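FMN reductase (NADPH) (Bacillus subtilis, PDB 3N2S) reduces flavin mononucleotide with NADPH as reductant, and also reduces nitroaromatic compounds, quinones and azo dyes, working as a homodimer. Local coordinates at residues 197-209 against 215-227. Sequence-based numbering, arbitrary orientation.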
loop_
_atom_site.group_PDB
_atom_site.type_symbol
_atom_site.label_atom_id
_atom_site.label_comp_id
_atom_site.label_asym_id
_atom_site.label_seq_id
_atom_site.Cartn_x
_atom_site.Cartn_y
_atom_site.Cartn_z
ATOM N N THR A 197 -18.673 14.960 12.335
ATOM C CA THR A 197 -17.417 14.219 12.500
ATOM C C THR A 197 -16.213 15.106 12.227
ATOM O O THR A 197 -15.243 15.036 12.967
ATOM C CB THR A 197 -17.406 12.928 11.649
ATOM O OG1 THR A 197 -17.579 13.277 10.290
ATOM C CG2 THR A 197 -18.477 11.951 12.052
HETATM N N MSE A 198 -16.272 15.929 11.164
HETATM C CA MSE A 198 -15.185 16.840 10.790
HETATM C C MSE A 198 -14.990 17.961 11.810
HETATM O O MSE A 198 -13.851 18.320 12.077
HETATM C CB MSE A 198 -15.350 17.372 9.365
HETATM C CG MSE A 198 -15.295 16.250 8.298
HETATM SE SE MSE A 198 -13.696 15.083 8.419
HETATM C CE MSE A 198 -12.403 16.564 8.619
ATOM N N ASN A 199 -16.086 18.479 12.402
ATOM C CA ASN A 199 -16.013 19.500 13.455
ATOM C C ASN A 199 -15.351 18.919 14.685
ATOM O O ASN A 199 -14.495 19.572 15.278
ATOM C CB ASN A 199 -17.422 20.028 13.834
ATOM C CG ASN A 199 -17.994 21.084 12.925
ATOM O OD1 ASN A 199 -17.461 21.419 11.864
ATOM N ND2 ASN A 199 -19.119 21.629 13.331
ATOM N N THR A 200 -15.760 17.697 15.079
ATOM C CA THR A 200 -15.206 16.995 16.242
ATOM C C THR A 200 -13.701 16.767 16.018
ATOM O O THR A 200 -12.910 17.042 16.912
ATOM C CB THR A 200 -15.944 15.657 16.461
ATOM O OG1 THR A 200 -17.325 15.939 16.674
ATOM C CG2 THR A 200 -15.401 14.868 17.647
ATOM N N TYR A 201 -13.328 16.253 14.839
ATOM C CA TYR A 201 -11.921 16.004 14.512
ATOM C C TYR A 201 -11.099 17.270 14.495
ATOM O O TYR A 201 -10.019 17.276 15.068
ATOM C CB TYR A 201 -11.775 15.240 13.191
ATOM C CG TYR A 201 -10.375 14.706 12.968
ATOM C CD1 TYR A 201 -9.718 13.974 13.957
ATOM C CD2 TYR A 201 -9.737 14.869 11.748
ATOM C CE1 TYR A 201 -8.447 13.437 13.734
ATOM C CE2 TYR A 201 -8.480 14.311 11.502
ATOM C CZ TYR A 201 -7.836 13.602 12.497
ATOM O OH TYR A 201 -6.586 13.090 12.248
ATOM N N ASP A 202 -11.614 18.350 13.879
ATOM C CA ASP A 202 -10.911 19.632 13.857
ATOM C C ASP A 202 -10.630 20.172 15.271
ATOM O O ASP A 202 -9.552 20.716 15.517
ATOM C CB ASP A 202 -11.681 20.665 13.025
ATOM C CG ASP A 202 -11.379 20.581 11.538
ATOM O OD1 ASP A 202 -10.374 19.925 11.167
ATOM O OD2 ASP A 202 -12.082 21.242 10.759
ATOM N N LYS A 203 -11.576 19.975 16.200
ATOM C CA LYS A 203 -11.401 20.395 17.603
ATOM C C LYS A 203 -10.334 19.486 18.270
ATOM O O LYS A 203 -9.473 19.993 18.981
ATOM C CB LYS A 203 -12.741 20.323 18.356
ATOM C CG LYS A 203 -12.654 20.885 19.780
ATOM C CD LYS A 203 -13.931 20.612 20.568
ATOM C CE LYS A 203 -13.802 21.034 22.012
ATOM N NZ LYS A 203 -12.874 20.160 22.790
ATOM N N THR A 204 -10.390 18.154 18.027
ATOM C CA THR A 204 -9.397 17.193 18.567
ATOM C C THR A 204 -7.975 17.598 18.118
ATOM O O THR A 204 -7.037 17.602 18.915
ATOM C CB THR A 204 -9.710 15.762 18.102
ATOM O OG1 THR A 204 -10.961 15.344 18.627
ATOM C CG2 THR A 204 -8.627 14.746 18.511
ATOM N N ILE A 205 -7.828 17.942 16.831
ATOM C CA ILE A 205 -6.519 18.307 16.280
ATOM C C ILE A 205 -6.028 19.659 16.781
ATOM O O ILE A 205 -4.852 19.783 17.141
ATOM C CB ILE A 205 -6.531 18.156 14.729
ATOM C CG1 ILE A 205 -6.762 16.671 14.305
ATOM C CG2 ILE A 205 -5.252 18.709 14.085
ATOM C CD1 ILE A 205 -5.858 15.600 14.987
ATOM N N SER A 206 -6.916 20.671 16.784
ATOM C CA SER A 206 -6.560 21.999 17.295
ATOM C C SER A 206 -6.124 21.881 18.769
ATOM O O SER A 206 -5.043 22.380 19.121
ATOM C CB SER A 206 -7.707 22.992 17.115
ATOM O OG SER A 206 -8.866 22.630 17.838
ATOM N N ASP A 207 -6.894 21.119 19.594
ATOM C CA ASP A 207 -6.537 20.870 21.007
ATOM C C ASP A 207 -5.193 20.156 21.117
ATOM O O ASP A 207 -4.380 20.499 21.982
ATOM C CB ASP A 207 -7.608 20.034 21.735
ATOM C CG ASP A 207 -8.924 20.719 22.084
ATOM O OD1 ASP A 207 -9.851 20.012 22.522
ATOM O OD2 ASP A 207 -9.051 21.945 21.837
ATOM N N TYR A 208 -4.959 19.161 20.247
ATOM C CA TYR A 208 -3.708 18.408 20.203
ATOM C C TYR A 208 -2.506 19.349 19.978
ATOM O O TYR A 208 -1.513 19.259 20.714
ATOM C CB TYR A 208 -3.767 17.324 19.107
ATOM C CG TYR A 208 -2.463 16.588 18.910
ATOM C CD1 TYR A 208 -2.117 15.519 19.729
ATOM C CD2 TYR A 208 -1.554 16.987 17.935
ATOM C CE1 TYR A 208 -0.909 14.853 19.571
ATOM C CE2 TYR A 208 -0.335 16.333 17.774
ATOM C CZ TYR A 208 -0.027 15.258 18.584
ATOM O OH TYR A 208 1.151 14.591 18.393
ATOM N N TYR A 209 -2.585 20.225 18.959
ATOM C CA TYR A 209 -1.500 21.173 18.692
ATOM C C TYR A 209 -1.300 22.175 19.818
ATOM O O TYR A 209 -0.152 22.477 20.144
ATOM C CB TYR A 209 -1.652 21.871 17.338
ATOM C CG TYR A 209 -1.473 20.939 16.164
ATOM C CD1 TYR A 209 -0.395 20.061 16.105
ATOM C CD2 TYR A 209 -2.365 20.947 15.098
ATOM C CE1 TYR A 209 -0.224 19.194 15.027
ATOM C CE2 TYR A 209 -2.192 20.101 14.001
ATOM C CZ TYR A 209 -1.137 19.204 13.987
ATOM O OH TYR A 209 -0.947 18.361 12.922
ATOM N N GLY A 215 0.306 26.197 23.299
ATOM C CA GLY A 215 -0.415 27.346 22.755
ATOM C C GLY A 215 0.204 27.995 21.530
ATOM O O GLY A 215 -0.436 28.844 20.897
ATOM N N LYS A 216 1.440 27.613 21.165
ATOM C CA LYS A 216 2.102 28.200 19.992
ATOM C C LYS A 216 1.421 27.923 18.637
ATOM O O LYS A 216 1.477 28.767 17.739
ATOM C CB LYS A 216 3.624 27.923 19.973
ATOM C CG LYS A 216 4.424 28.560 21.146
ATOM C CD LYS A 216 4.063 30.032 21.525
ATOM C CE LYS A 216 4.262 31.053 20.419
ATOM N NZ LYS A 216 2.974 31.625 19.950
ATOM N N ARG A 217 0.733 26.775 18.514
ATOM C CA ARG A 217 -0.013 26.407 17.303
ATOM C C ARG A 217 -1.415 25.950 17.684
ATOM O O ARG A 217 -1.563 25.245 18.677
ATOM C CB ARG A 217 0.705 25.291 16.531
ATOM C CG ARG A 217 1.896 25.759 15.709
ATOM C CD ARG A 217 2.027 24.903 14.465
ATOM N NE ARG A 217 3.338 25.027 13.828
ATOM C CZ ARG A 217 3.634 25.893 12.863
ATOM N NH1 ARG A 217 2.717 26.751 12.425
ATOM N NH2 ARG A 217 4.848 25.905 12.326
ATOM N N GLU A 218 -2.437 26.344 16.906
ATOM C CA GLU A 218 -3.834 25.951 17.147
ATOM C C GLU A 218 -4.624 25.572 15.880
ATOM O O GLU A 218 -5.856 25.517 15.914
ATOM C CB GLU A 218 -4.573 27.008 18.001
ATOM C CG GLU A 218 -4.572 28.417 17.420
ATOM C CD GLU A 218 -4.909 29.535 18.387
ATOM O OE1 GLU A 218 -5.157 29.245 19.581
ATOM O OE2 GLU A 218 -4.907 30.708 17.951
ATOM N N GLU A 219 -3.924 25.266 14.790
ATOM C CA GLU A 219 -4.563 24.917 13.522
ATOM C C GLU A 219 -5.407 23.647 13.594
ATOM O O GLU A 219 -5.086 22.725 14.347
ATOM C CB GLU A 219 -3.533 24.842 12.382
ATOM C CG GLU A 219 -2.451 23.802 12.604
ATOM C CD GLU A 219 -1.420 23.638 11.508
ATOM O OE1 GLU A 219 -0.320 23.142 11.826
ATOM O OE2 GLU A 219 -1.706 23.983 10.340
ATOM N N THR A 220 -6.494 23.619 12.838
ATOM C CA THR A 220 -7.394 22.476 12.746
ATOM C C THR A 220 -6.819 21.532 11.653
ATOM O O THR A 220 -5.948 21.936 10.880
ATOM C CB THR A 220 -8.792 22.934 12.336
ATOM O OG1 THR A 220 -8.726 23.497 11.028
ATOM C CG2 THR A 220 -9.432 23.924 13.349
ATOM N N TRP A 221 -7.336 20.308 11.572
ATOM C CA TRP A 221 -6.896 19.350 10.565
ATOM C C TRP A 221 -7.263 19.832 9.168
ATOM O O TRP A 221 -6.412 19.825 8.291
ATOM C CB TRP A 221 -7.531 17.973 10.823
ATOM C CG TRP A 221 -7.037 16.916 9.890
ATOM C CD1 TRP A 221 -5.818 16.301 9.919
ATOM C CD2 TRP A 221 -7.768 16.319 8.814
ATOM N NE1 TRP A 221 -5.748 15.346 8.934
ATOM C CE2 TRP A 221 -6.934 15.332 8.240
ATOM C CE3 TRP A 221 -9.067 16.487 8.309
ATOM C CZ2 TRP A 221 -7.346 14.532 7.170
ATOM C CZ3 TRP A 221 -9.474 15.698 7.244
ATOM C CH2 TRP A 221 -8.627 14.713 6.700
ATOM N N SER A 222 -8.526 20.237 8.967
ATOM C CA SER A 222 -9.014 20.686 7.657
ATOM C C SER A 222 -8.213 21.893 7.127
ATOM O O SER A 222 -7.862 21.894 5.960
ATOM C CB SER A 222 -10.513 20.965 7.705
ATOM O OG SER A 222 -10.782 21.986 8.644
ATOM N N ASP A 223 -7.820 22.838 7.993
ATOM C CA ASP A 223 -6.977 23.957 7.559
ATOM C C ASP A 223 -5.552 23.493 7.213
ATOM O O ASP A 223 -5.024 23.922 6.201
ATOM C CB ASP A 223 -6.934 25.069 8.606
ATOM C CG ASP A 223 -8.188 25.941 8.633
ATOM O OD1 ASP A 223 -9.019 25.837 7.687
ATOM O OD2 ASP A 223 -8.320 26.742 9.564
ATOM N N GLN A 224 -4.968 22.591 8.017
ATOM C CA GLN A 224 -3.631 22.034 7.787
ATOM C C GLN A 224 -3.566 21.238 6.469
ATOM O O GLN A 224 -2.693 21.514 5.651
ATOM C CB GLN A 224 -3.217 21.139 8.965
ATOM C CG GLN A 224 -1.764 20.663 8.897
ATOM C CD GLN A 224 -1.384 19.753 10.034
ATOM O OE1 GLN A 224 -2.181 18.985 10.575
ATOM N NE2 GLN A 224 -0.151 19.875 10.461
ATOM N N ILE A 225 -4.493 20.285 6.254
ATOM C CA ILE A 225 -4.456 19.447 5.047
ATOM C C ILE A 225 -4.627 20.215 3.755
ATOM O O ILE A 225 -3.925 19.931 2.785
ATOM C CB ILE A 225 -5.239 18.089 5.111
ATOM C CG1 ILE A 225 -6.737 18.277 5.402
ATOM C CG2 ILE A 225 -4.590 17.132 6.108
ATOM C CD1 ILE A 225 -7.601 18.162 4.228
ATOM N N LEU A 226 -5.518 21.217 3.760
ATOM C CA LEU A 226 -5.778 22.061 2.601
ATOM C C LEU A 226 -4.598 22.995 2.302
ATOM O O LEU A 226 -4.245 23.160 1.136
ATOM C CB LEU A 226 -7.094 22.849 2.776
ATOM C CG LEU A 226 -8.391 21.999 2.807
ATOM C CD1 LEU A 226 -9.585 22.852 3.114
ATOM C CD2 LEU A 226 -8.614 21.222 1.521
ATOM N N ASN A 227 -3.977 23.574 3.357
ATOM C CA ASN A 227 -2.788 24.419 3.222
ATOM C C ASN A 227 -1.651 23.645 2.533
ATOM O O ASN A 227 -1.068 24.138 1.569
ATOM C CB ASN A 227 -2.306 24.907 4.602
ATOM C CG ASN A 227 -1.108 25.822 4.551
ATOM O OD1 ASN A 227 -0.033 25.506 5.072
ATOM N ND2 ASN A 227 -1.260 26.969 3.911
HETATM O O HOH W 1 -11.498 24.248 10.597
#
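Asp202, on helix 191-213, receives the first turn of helix 221-229; segments 197-209 and 221-227 of these helices run nearly perpendicular (85°). Along this side chain, Asp202 CB lies 3.7 Å from Thr220 CB, and CG sits between Thr220 CB and the Ser222 hydroxyl. Asp202 OD1 accepts a nearly straight bond from Ser222 N (2.9 Å, 171°). Asp202 OD2 takes the Ser222 hydroxyl, OG to OD2 2.6 Å; both donors arrive on the syn side, somewhat out of the carboxylate plane. A water donates to OD2 and also bonds Thr220 OG1, the N-cap atom that accepts from Asp223 N. Beside this polar grip, Trp221 is a knob among Met198, Tyr201, Asp202 and Ile205. With its CG anti to the backbone N (chi1 -175°), the indole turns one face to the edge of Tyr201, whose CE2 lies 3.4 Å from Trp221 CG, while Met198 CE meets the indole edge at CZ3. Trp221 NE1 bonds Tyr42 O of the second subunit, bringing this corner to the dimer interface. Farther along, Tyr209 OH donates to Gln224 OE1 (2.7 Å), the amide standing almost upright to the ring. With an alanine at Asp202, Ser222 N and OG would probably lose the carboxylate whose two oxygens they use, loosening the hold on the helix start. The carboxylate at the N-terminal end of helix 221-229 thus combines two direct bonds with a probably favourable interaction with the helix dipole.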